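Local structure of kojibiose phosphorylase (Gut metagenome, 6W0P) at residues 685-690 against 707-711; 42-48 against 90-94; 96-100 against 164-168. The protein belongs to glycoside hydrolase family 65, the phosphorylases and related enzymes that join an N-terminal beta sandwich to a helical barrel and a small C-terminal beta domain. One frame throughout, in Å; residues are numbered along the deposited sequence.

Interaction 1 of 3, residues 685-690 against 707-711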
loop_
_atom_site.group_PDB
_atom_site.type_symbol
_atom_site.label_atom_id
_atom_site.label_comp_id
_atom_site.label_asym_id
_atom_site.label_seq_id
_atom_site.Cartn_x
_atom_site.Cartn_y
_atom_site.Cartn_z
ATOM N N ILE A 685 -5.332 -38.332 -16.850
ATOM C CA ILE A 685 -5.956 -38.569 -18.186
ATOM C C ILE A 685 -4.948 -38.148 -19.260
ATOM O O ILE A 685 -4.596 -36.976 -19.309
ATOM C CB ILE A 685 -7.283 -37.807 -18.344
ATOM C CG1 ILE A 685 -8.210 -37.989 -17.142
ATOM C CG2 ILE A 685 -7.965 -38.166 -19.663
ATOM C CD1 ILE A 685 -8.640 -39.412 -16.889
ATOM N N LYS A 686 -4.509 -39.078 -20.094
ATOM C CA LYS A 686 -3.603 -38.811 -21.246
ATOM C C LYS A 686 -4.235 -39.390 -22.517
ATOM O O LYS A 686 -4.650 -40.582 -22.478
ATOM C CB LYS A 686 -2.220 -39.419 -20.993
ATOM C CG LYS A 686 -1.121 -38.861 -21.880
ATOM C CD LYS A 686 0.261 -39.428 -21.566
ATOM C CE LYS A 686 1.346 -38.831 -22.445
ATOM N NZ LYS A 686 2.519 -39.735 -22.565
ATOM N N ASN A 687 -4.303 -38.567 -23.574
ATOM C CA ASN A 687 -4.972 -38.873 -24.865
ATOM C C ASN A 687 -6.318 -39.531 -24.565
ATOM O O ASN A 687 -6.626 -40.560 -25.197
ATOM C CB ASN A 687 -4.103 -39.766 -25.761
ATOM C CG ASN A 687 -2.725 -39.177 -25.987
ATOM O OD1 ASN A 687 -2.576 -37.961 -26.123
ATOM N ND2 ASN A 687 -1.708 -40.027 -26.037
ATOM N N ASP A 688 -7.059 -39.002 -23.583
ATOM C CA ASP A 688 -8.459 -39.412 -23.295
ATOM C C ASP A 688 -8.505 -40.860 -22.779
ATOM O O ASP A 688 -9.557 -41.500 -22.940
ATOM C CB ASP A 688 -9.312 -39.234 -24.556
ATOM C CG ASP A 688 -10.785 -39.119 -24.244
ATOM O OD1 ASP A 688 -11.092 -38.462 -23.247
ATOM O OD2 ASP A 688 -11.601 -39.701 -24.981
ATOM N N ILE A 689 -7.407 -41.345 -22.182
ATOM C CA ILE A 689 -7.279 -42.683 -21.529
ATOM C C ILE A 689 -6.934 -42.433 -20.059
ATOM O O ILE A 689 -5.947 -41.724 -19.796
ATOM C CB ILE A 689 -6.177 -43.555 -22.172
ATOM C CG1 ILE A 689 -6.260 -43.671 -23.702
ATOM C CG2 ILE A 689 -6.122 -44.904 -21.492
ATOM C CD1 ILE A 689 -7.402 -44.508 -24.222
ATOM N N LEU A 690 -7.673 -43.039 -19.134
ATOM C CA LEU A 690 -7.367 -42.943 -17.690
ATOM C C LEU A 690 -6.119 -43.777 -17.385
ATOM O O LEU A 690 -6.109 -44.980 -17.724
ATOM C CB LEU A 690 -8.582 -43.418 -16.885
ATOM C CG LEU A 690 -8.476 -43.239 -15.376
ATOM C CD1 LEU A 690 -9.742 -42.609 -14.829
ATOM C CD2 LEU A 690 -8.211 -44.562 -14.693
ATOM N N ILE A 707 -13.964 -42.812 -8.110
ATOM C CA ILE A 707 -14.039 -41.719 -9.116
ATOM C C ILE A 707 -14.871 -42.216 -10.298
ATOM O O ILE A 707 -14.958 -43.441 -10.531
ATOM C CB ILE A 707 -12.652 -41.247 -9.599
ATOM C CG1 ILE A 707 -11.855 -42.366 -10.265
ATOM C CG2 ILE A 707 -11.879 -40.593 -8.473
ATOM C CD1 ILE A 707 -10.477 -41.949 -10.722
ATOM N N THR A 708 -15.449 -41.278 -11.024
ATOM C CA THR A 708 -16.301 -41.539 -12.205
ATOM C C THR A 708 -15.653 -40.878 -13.419
ATOM O O THR A 708 -15.380 -39.656 -13.377
ATOM C CB THR A 708 -17.731 -41.041 -11.981
ATOM O OG1 THR A 708 -18.209 -41.789 -10.861
ATOM C CG2 THR A 708 -18.629 -41.217 -13.192
ATOM N N PHE A 709 -15.421 -41.680 -14.445
ATOM C CA PHE A 709 -14.921 -41.237 -15.754
ATOM C C PHE A 709 -15.705 -41.979 -16.831
ATOM O O PHE A 709 -15.833 -43.239 -16.732
ATOM C CB PHE A 709 -13.417 -41.496 -15.805
ATOM C CG PHE A 709 -12.767 -41.037 -17.079
ATOM C CD1 PHE A 709 -12.812 -39.707 -17.443
ATOM C CD2 PHE A 709 -12.088 -41.923 -17.889
ATOM C CE1 PHE A 709 -12.194 -39.266 -18.607
ATOM C CE2 PHE A 709 -11.481 -41.483 -19.062
ATOM C CZ PHE A 709 -11.541 -40.157 -19.420
ATOM N N LYS A 710 -16.175 -41.230 -17.824
ATOM C CA LYS A 710 -16.972 -41.733 -18.971
ATOM C C LYS A 710 -18.108 -42.620 -18.457
ATOM O O LYS A 710 -18.299 -43.727 -18.995
ATOM C CB LYS A 710 -16.083 -42.506 -19.939
ATOM C CG LYS A 710 -15.007 -41.684 -20.634
ATOM C CD LYS A 710 -14.502 -42.395 -21.877
ATOM C CE LYS A 710 -13.227 -41.822 -22.448
ATOM N NZ LYS A 710 -13.521 -40.755 -23.425
ATOM N N ASN A 711 -18.811 -42.124 -17.436
ATOM C CA ASN A 711 -20.012 -42.715 -16.790
ATOM C C ASN A 711 -19.650 -44.050 -16.148
ATOM O O ASN A 711 -20.588 -44.830 -15.913
ATOM C CB ASN A 711 -21.169 -42.884 -17.772
ATOM C CG ASN A 711 -21.680 -41.563 -18.307
ATOM O OD1 ASN A 711 -21.843 -40.606 -17.557
ATOM N ND2 ASN A 711 -21.926 -41.486 -19.599
#

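Interaction 2 of 3, residues 42-48 against 90-94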
loop_
_atom_site.group_PDB
_atom_site.type_symbol
_atom_site.label_atom_id
_atom_site.label_comp_id
_atom_site.label_asym_id
_atom_site.label_seq_id
_atom_site.Cartn_x
_atom_site.Cartn_y
_atom_site.Cartn_z
ATOM N N THR A 42 -23.964 -22.816 8.603
ATOM C CA THR A 42 -23.952 -22.323 9.993
ATOM C C THR A 42 -22.729 -22.878 10.697
ATOM O O THR A 42 -22.494 -24.088 10.599
ATOM C CB THR A 42 -25.245 -22.685 10.738
ATOM O OG1 THR A 42 -25.366 -24.109 10.726
ATOM C CG2 THR A 42 -26.452 -22.055 10.090
ATOM N N ARG A 43 -22.035 -22.010 11.421
ATOM C CA ARG A 43 -21.030 -22.409 12.429
ATOM C C ARG A 43 -21.757 -23.181 13.525
ATOM O O ARG A 43 -22.971 -22.971 13.706
ATOM C CB ARG A 43 -20.319 -21.170 12.988
ATOM C CG ARG A 43 -19.272 -20.580 12.049
ATOM C CD ARG A 43 -18.711 -19.273 12.576
ATOM N NE ARG A 43 -17.908 -19.490 13.772
ATOM C CZ ARG A 43 -16.635 -19.848 13.775
ATOM N NH1 ARG A 43 -15.974 -20.056 12.649
ATOM N NH2 ARG A 43 -16.004 -19.992 14.913
ATOM N N ALA A 44 -21.013 -23.979 14.284
ATOM C CA ALA A 44 -21.543 -24.838 15.361
ATOM C C ALA A 44 -21.608 -24.025 16.655
ATOM O O ALA A 44 -21.265 -24.572 17.738
ATOM C CB ALA A 44 -20.703 -26.067 15.519
ATOM N N PHE A 45 -22.041 -22.768 16.546
ATOM C CA PHE A 45 -22.242 -21.890 17.711
ATOM C C PHE A 45 -23.374 -22.522 18.519
ATOM O O PHE A 45 -24.266 -23.120 17.922
ATOM C CB PHE A 45 -22.521 -20.451 17.283
ATOM C CG PHE A 45 -23.780 -20.279 16.474
ATOM C CD1 PHE A 45 -25.007 -20.142 17.101
ATOM C CD2 PHE A 45 -23.733 -20.277 15.094
ATOM C CE1 PHE A 45 -26.170 -19.996 16.354
ATOM C CE2 PHE A 45 -24.893 -20.153 14.348
ATOM C CZ PHE A 45 -26.109 -20.007 14.976
ATOM N N PHE A 46 -23.256 -22.447 19.837
ATOM C CA PHE A 46 -24.296 -22.825 20.821
ATOM C C PHE A 46 -25.603 -22.112 20.488
ATOM O O PHE A 46 -25.592 -20.912 20.179
ATOM C CB PHE A 46 -23.833 -22.494 22.245
ATOM C CG PHE A 46 -22.728 -23.381 22.759
ATOM C CD1 PHE A 46 -22.220 -24.423 21.989
ATOM C CD2 PHE A 46 -22.224 -23.204 24.034
ATOM C CE1 PHE A 46 -21.226 -25.260 22.482
ATOM C CE2 PHE A 46 -21.223 -24.033 24.518
ATOM C CZ PHE A 46 -20.733 -25.065 23.748
ATOM N N ASP A 47 -26.702 -22.857 20.576
ATOM C CA ASP A 47 -28.075 -22.354 20.314
ATOM C C ASP A 47 -28.424 -21.363 21.423
ATOM O O ASP A 47 -28.735 -20.223 21.098
ATOM C CB ASP A 47 -29.055 -23.520 20.252
ATOM C CG ASP A 47 -28.492 -24.661 19.430
ATOM O OD1 ASP A 47 -28.825 -24.718 18.238
ATOM O OD2 ASP A 47 -27.697 -25.463 19.987
ATOM N N GLU A 48 -28.314 -21.794 22.674
ATOM C CA GLU A 48 -28.651 -20.989 23.877
ATOM C C GLU A 48 -27.653 -19.840 23.994
ATOM O O GLU A 48 -26.628 -19.893 23.307
ATOM C CB GLU A 48 -28.641 -21.851 25.145
ATOM C CG GLU A 48 -27.254 -22.306 25.599
ATOM C CD GLU A 48 -26.647 -23.496 24.865
ATOM O OE1 GLU A 48 -27.277 -23.979 23.916
ATOM O OE2 GLU A 48 -25.542 -23.929 25.236
ATOM N N ASN A 90 -29.712 -15.543 12.495
ATOM C CA ASN A 90 -29.480 -16.676 13.432
ATOM C C ASN A 90 -30.829 -17.368 13.695
ATOM O O ASN A 90 -31.647 -16.771 14.420
ATOM C CB ASN A 90 -28.837 -16.181 14.733
ATOM C CG ASN A 90 -28.614 -17.295 15.735
ATOM O OD1 ASN A 90 -29.075 -18.417 15.531
ATOM N ND2 ASN A 90 -27.885 -16.995 16.802
ATOM N N PHE A 91 -31.085 -18.531 13.082
ATOM C CA PHE A 91 -32.408 -19.223 13.125
ATOM C C PHE A 91 -32.343 -20.441 14.049
ATOM O O PHE A 91 -33.307 -21.202 14.089
ATOM C CB PHE A 91 -32.879 -19.601 11.722
ATOM C CG PHE A 91 -31.895 -20.375 10.883
ATOM C CD1 PHE A 91 -31.610 -21.707 11.158
ATOM C CD2 PHE A 91 -31.279 -19.779 9.790
ATOM C CE1 PHE A 91 -30.699 -22.407 10.386
ATOM C CE2 PHE A 91 -30.386 -20.489 9.007
ATOM C CZ PHE A 91 -30.102 -21.801 9.300
ATOM N N PHE A 92 -31.232 -20.624 14.763
ATOM C CA PHE A 92 -31.054 -21.725 15.748
ATOM C C PHE A 92 -31.071 -21.159 17.169
ATOM O O PHE A 92 -31.092 -21.953 18.134
ATOM C CB PHE A 92 -29.752 -22.484 15.476
ATOM C CG PHE A 92 -29.775 -23.447 14.308
ATOM C CD1 PHE A 92 -30.890 -24.227 14.030
ATOM C CD2 PHE A 92 -28.644 -23.633 13.530
ATOM C CE1 PHE A 92 -30.877 -25.135 12.981
ATOM C CE2 PHE A 92 -28.631 -24.547 12.491
ATOM C CZ PHE A 92 -29.748 -25.293 12.216
ATOM N N LYS A 93 -31.096 -19.831 17.292
ATOM C CA LYS A 93 -31.016 -19.125 18.593
ATOM C C LYS A 93 -32.180 -19.531 19.502
ATOM O O LYS A 93 -33.347 -19.487 19.075
ATOM C CB LYS A 93 -31.026 -17.609 18.423
ATOM C CG LYS A 93 -30.816 -16.862 19.733
ATOM C CD LYS A 93 -30.524 -15.407 19.531
ATOM C CE LYS A 93 -30.645 -14.627 20.825
ATOM N NZ LYS A 93 -30.497 -13.174 20.601
ATOM N N ILE A 94 -31.855 -19.925 20.726
ATOM C CA ILE A 94 -32.868 -20.166 21.794
ATOM C C ILE A 94 -32.464 -19.393 23.046
ATOM O O ILE A 94 -31.305 -18.912 23.130
ATOM C CB ILE A 94 -33.035 -21.671 22.096
ATOM C CG1 ILE A 94 -31.811 -22.242 22.815
ATOM C CG2 ILE A 94 -33.349 -22.436 20.821
ATOM C CD1 ILE A 94 -31.906 -23.721 23.123
HETATM O O HOH W 1 -27.439 -18.528 19.517
#

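Interaction 3 of 3, residues 96-100 against 164-168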
loop_
_atom_site.group_PDB
_atom_site.type_symbol
_atom_site.label_atom_id
_atom_site.label_comp_id
_atom_site.label_asym_id
_atom_site.label_seq_id
_atom_site.Cartn_x
_atom_site.Cartn_y
_atom_site.Cartn_z
ATOM N N ILE A 96 -33.025 -20.552 27.262
ATOM C CA ILE A 96 -33.603 -21.465 28.275
ATOM C C ILE A 96 -33.410 -20.845 29.662
ATOM O O ILE A 96 -32.283 -20.444 29.989
ATOM C CB ILE A 96 -32.997 -22.866 28.121
ATOM C CG1 ILE A 96 -33.274 -23.417 26.721
ATOM C CG2 ILE A 96 -33.530 -23.781 29.213
ATOM C CD1 ILE A 96 -32.644 -24.772 26.438
ATOM N N ILE A 97 -34.512 -20.741 30.419
ATOM C CA ILE A 97 -34.565 -20.187 31.808
ATOM C C ILE A 97 -35.254 -21.213 32.715
ATOM O O ILE A 97 -36.337 -21.690 32.363
ATOM C CB ILE A 97 -35.265 -18.814 31.835
ATOM C CG1 ILE A 97 -34.668 -17.861 30.796
ATOM C CG2 ILE A 97 -35.243 -18.207 33.236
ATOM C CD1 ILE A 97 -35.362 -17.918 29.456
ATOM N N HIS A 98 -34.597 -21.547 33.821
ATOM C CA HIS A 98 -35.135 -22.359 34.940
ATOM C C HIS A 98 -35.137 -21.505 36.213
ATOM O O HIS A 98 -34.046 -21.165 36.685
ATOM C CB HIS A 98 -34.278 -23.606 35.139
ATOM C CG HIS A 98 -34.739 -24.516 36.226
ATOM N ND1 HIS A 98 -33.890 -24.953 37.228
ATOM C CD2 HIS A 98 -35.935 -25.095 36.457
ATOM C CE1 HIS A 98 -34.540 -25.790 38.006
ATOM N NE2 HIS A 98 -35.798 -25.885 37.563
ATOM N N GLU A 99 -36.302 -21.147 36.745
ATOM C CA GLU A 99 -36.365 -20.422 38.043
ATOM C C GLU A 99 -35.381 -19.245 38.009
ATOM O O GLU A 99 -34.481 -19.131 38.894
ATOM C CB GLU A 99 -36.034 -21.414 39.159
ATOM C CG GLU A 99 -36.992 -22.584 39.182
ATOM C CD GLU A 99 -36.648 -23.662 40.187
ATOM O OE1 GLU A 99 -35.554 -23.592 40.783
ATOM O OE2 GLU A 99 -37.484 -24.565 40.368
ATOM N N ASP A 100 -35.497 -18.433 36.968
ATOM C CA ASP A 100 -34.736 -17.161 36.789
ATOM C C ASP A 100 -33.229 -17.382 36.538
ATOM O O ASP A 100 -32.568 -16.357 36.262
ATOM C CB ASP A 100 -34.997 -16.197 37.949
ATOM C CG ASP A 100 -35.951 -15.090 37.530
ATOM O OD1 ASP A 100 -37.059 -14.993 38.135
ATOM O OD2 ASP A 100 -35.593 -14.354 36.579
ATOM N N ASP A 164 -39.780 -33.062 38.949
ATOM C CA ASP A 164 -40.835 -32.121 38.476
ATOM C C ASP A 164 -40.290 -30.694 38.601
ATOM O O ASP A 164 -39.836 -30.329 39.702
ATOM C CB ASP A 164 -42.148 -32.280 39.253
ATOM C CG ASP A 164 -42.874 -33.587 38.985
ATOM O OD1 ASP A 164 -42.640 -34.186 37.917
ATOM O OD2 ASP A 164 -43.654 -34.014 39.855
ATOM N N THR A 165 -40.289 -29.940 37.502
ATOM C CA THR A 165 -39.933 -28.497 37.490
ATOM C C THR A 165 -40.505 -27.836 36.233
ATOM O O THR A 165 -40.954 -28.556 35.296
ATOM C CB THR A 165 -38.415 -28.289 37.569
ATOM O OG1 THR A 165 -38.185 -26.894 37.760
ATOM C CG2 THR A 165 -37.674 -28.762 36.329
ATOM N N ASP A 166 -40.449 -26.511 36.213
ATOM C CA ASP A 166 -40.943 -25.641 35.122
ATOM C C ASP A 166 -39.720 -24.990 34.476
ATOM O O ASP A 166 -38.788 -24.597 35.211
ATOM C CB ASP A 166 -41.902 -24.560 35.643
ATOM C CG ASP A 166 -43.294 -25.047 36.019
ATOM O OD1 ASP A 166 -43.596 -26.238 35.780
ATOM O OD2 ASP A 166 -44.076 -24.221 36.554
ATOM N N ILE A 167 -39.714 -24.876 33.150
ATOM C CA ILE A 167 -38.663 -24.109 32.428
ATOM C C ILE A 167 -39.354 -23.232 31.403
ATOM O O ILE A 167 -40.497 -23.547 31.027
ATOM C CB ILE A 167 -37.637 -25.041 31.760
ATOM C CG1 ILE A 167 -38.222 -25.722 30.519
ATOM C CG2 ILE A 167 -37.099 -26.049 32.761
ATOM C CD1 ILE A 167 -37.188 -26.458 29.700
ATOM N N LYS A 168 -38.645 -22.207 30.951
ATOM C CA LYS A 168 -39.068 -21.372 29.815
ATOM C C LYS A 168 -38.125 -21.632 28.645
ATOM O O LYS A 168 -36.915 -21.655 28.865
ATOM C CB LYS A 168 -39.056 -19.897 30.206
ATOM C CG LYS A 168 -39.910 -19.037 29.293
ATOM C CD LYS A 168 -39.410 -17.623 29.109
ATOM C CE LYS A 168 -40.210 -16.913 28.039
ATOM N NZ LYS A 168 -40.015 -15.448 28.105
HETATM O O HOH W 2 -38.916 -21.985 35.962
#

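Interaction 1 of 3, residues 685-690 against 707-711
A chi1 of -178° turns CG of Phe709 away from its own backbone N and sends the ring across to Ile685, Asp688 and Leu690. From the other side Ile685 lays its CD1 over that ring. This methyl stands 3.9 Å from the Phe709 ring centroid and 12° off the normal, a CH-pi contact made squarely on the face. Within its own segment the ring has a second neighbour: Lys710 CG lies 3.8 Å above the plane of the Phe709 ring on the opposite face, so that the aromatic group is held between two aliphatic atoms. Leu690 runs by the ring in the opposite sense, neither over its face nor at its edge, with its CD1 3.9 Å from Phe709 CD2. The same methyl goes on to meet Ile707 CD1 at 4.2 Å, extending the apolar patch along strand 702-709.

Beyond this greasy centre the chemistry turns polar. A bend at chi4 of Lys710 carries NZ to Asp688, where it forms a salt bridge of 2.7 Å with OD2. The ammonium approaches from above the carboxylate plane, 37° out of it, and both residues are exposed, so the ion pair lies at the solvent-facing border. Asp688 OD1, meanwhile, sits near the plane of the Phe709 ring, at its CZ edge.

Asp688 owes its position to a type I' turn from Lys686 to Ile689, closed by two backbone bonds, Lys686 N to Ile689 O and Ile689 N to Lys686 O. Tyr362 also touches Ile685 and Ile707. The example illustrates how a tight hairpin can offer apolar and charged groups together to a strand of another sheet and the residue that follows it, an arrangement consistent with the layered beta architecture of the family 65 C-terminal domain.

Interaction 2 of 3, residues 42-48 against 90-94
Two irregular loops of the N-terminal beta-sandwich domain meet here, one of them shaped by an Asx turn, and their backbones join where Asp47 and Glu48 run beside Lys93 and Ile94. Ile94 N donates to Asp47 O at 3.2 Å, reaching the oxygen from well above the carbonyl plane, 68° out of it. Two CA-H...O contacts run beside this bond: Lys93 CA to Asp47 O at 3.6 Å, and Glu48 CA to Ile94 O at 3.5 Å. Short as it is, the pairing shows how chains outside regular strands can still be matched backbone to backbone.

The Asx turn is made by Asn90, whose OD1 accepts the N-H of Phe92 at 3.2 Å. That same amide oxygen lies at the edge of the Phe45 ring, near its plane, 3.4 Å from Phe45 CE1. Ring and amide planes stand 80° apart, so the two flat groups meet almost perpendicularly. Phe45 reaches this place because its chi1 of 62° tucks CG between the backbone N and carbonyl carbon. On the nitrogen side of the amide, Asn90 ND2 donates to a water that also lies close to Asp47 O, giving the loops a second, indirect link.

Asp47 sets its CB against Phe92 O, while its carboxylate is engaged elsewhere, in salt bridges to Arg143 and Arg126. Arg126 also pairs with Glu48, tying the 42-48 loop electrostatically to the neighbouring strands. At the far end of the contact Thr42 divides its branches between two aromatic rings: CG2 approaches Phe91 CZ obliquely at 3.7 Å, and OG1 lies in the plane of the Phe92 ring at its edge, 3.7 Å from CE2.

Interaction 3 of 3, residues 96-100 against 164-168
His98 presents the edge of its imidazole to Thr165, and the hydroxyl arm of Thr165 comes across the direction of the imidazole. With chi1 at -179°, the ring extends away from its backbone N far enough for NE2 to reach Thr165 OG1 at 2.6 Å. This is a short hydrogen bond in which either atom could be the donor. Asp166 O also lies in the ring plane, 3.2 Å from His98 CD2, so hydroxyl and carbonyl line the same rim. The imidazole's other nitrogen, ND1, is bonded to Thr132, which should help fix the ring's rotation. Over one face sits the carboxylate of the next residue, Glu99 CD being 3.5 Å above the His98 ring plane and offset toward the rim; its OE1 is held by Asn133. Ile167 CG2 comes in obliquely, 4.0 Å from His98 CD2.

The contact rests on an antiparallel pairing of strands 94-98 and 165-174 within the smaller sheet of the N-terminal beta sandwich. Ile97 and Lys168 form a hydrogen-bonded pair: Lys168 N to Ile97 O is 2.8 Å and nearly straight, and Ile97 N to Lys168 O is 3.0 Å. Their side chains run in company off the same face of the sheet, with Ile97 CD1 4.1 Å from Lys168 CD before the lysine leads off to Glu170. Ile96 and Ile167 instead both touch Phe159 of the larger sheet. Where direct pairing gives out past His98, one water accepts from Glu99 N and donates to Asp166 O.

Interactions 2 and 3 belong to the same N-terminal domain, with centres about 20 Å apart. They adjoin in sequence: strand 94-98 begins at the end of the 90-94 loop and goes on to pair with strand 165-174. Interaction 2 closes before interaction 3 opens, and both precede interaction 1, which lies in the C-terminal beta domain, across the chain's centre. The centres of interactions 1 and 2 are about 43 Å apart. Those of interactions 1 and 3 are about 61 Å apart. The helix-rich central catalytic region lies between them in sequence. Two contacts thus lie within the N-terminal beta sandwich and one within the C-terminal beta domain, in keeping with the modular build of the family.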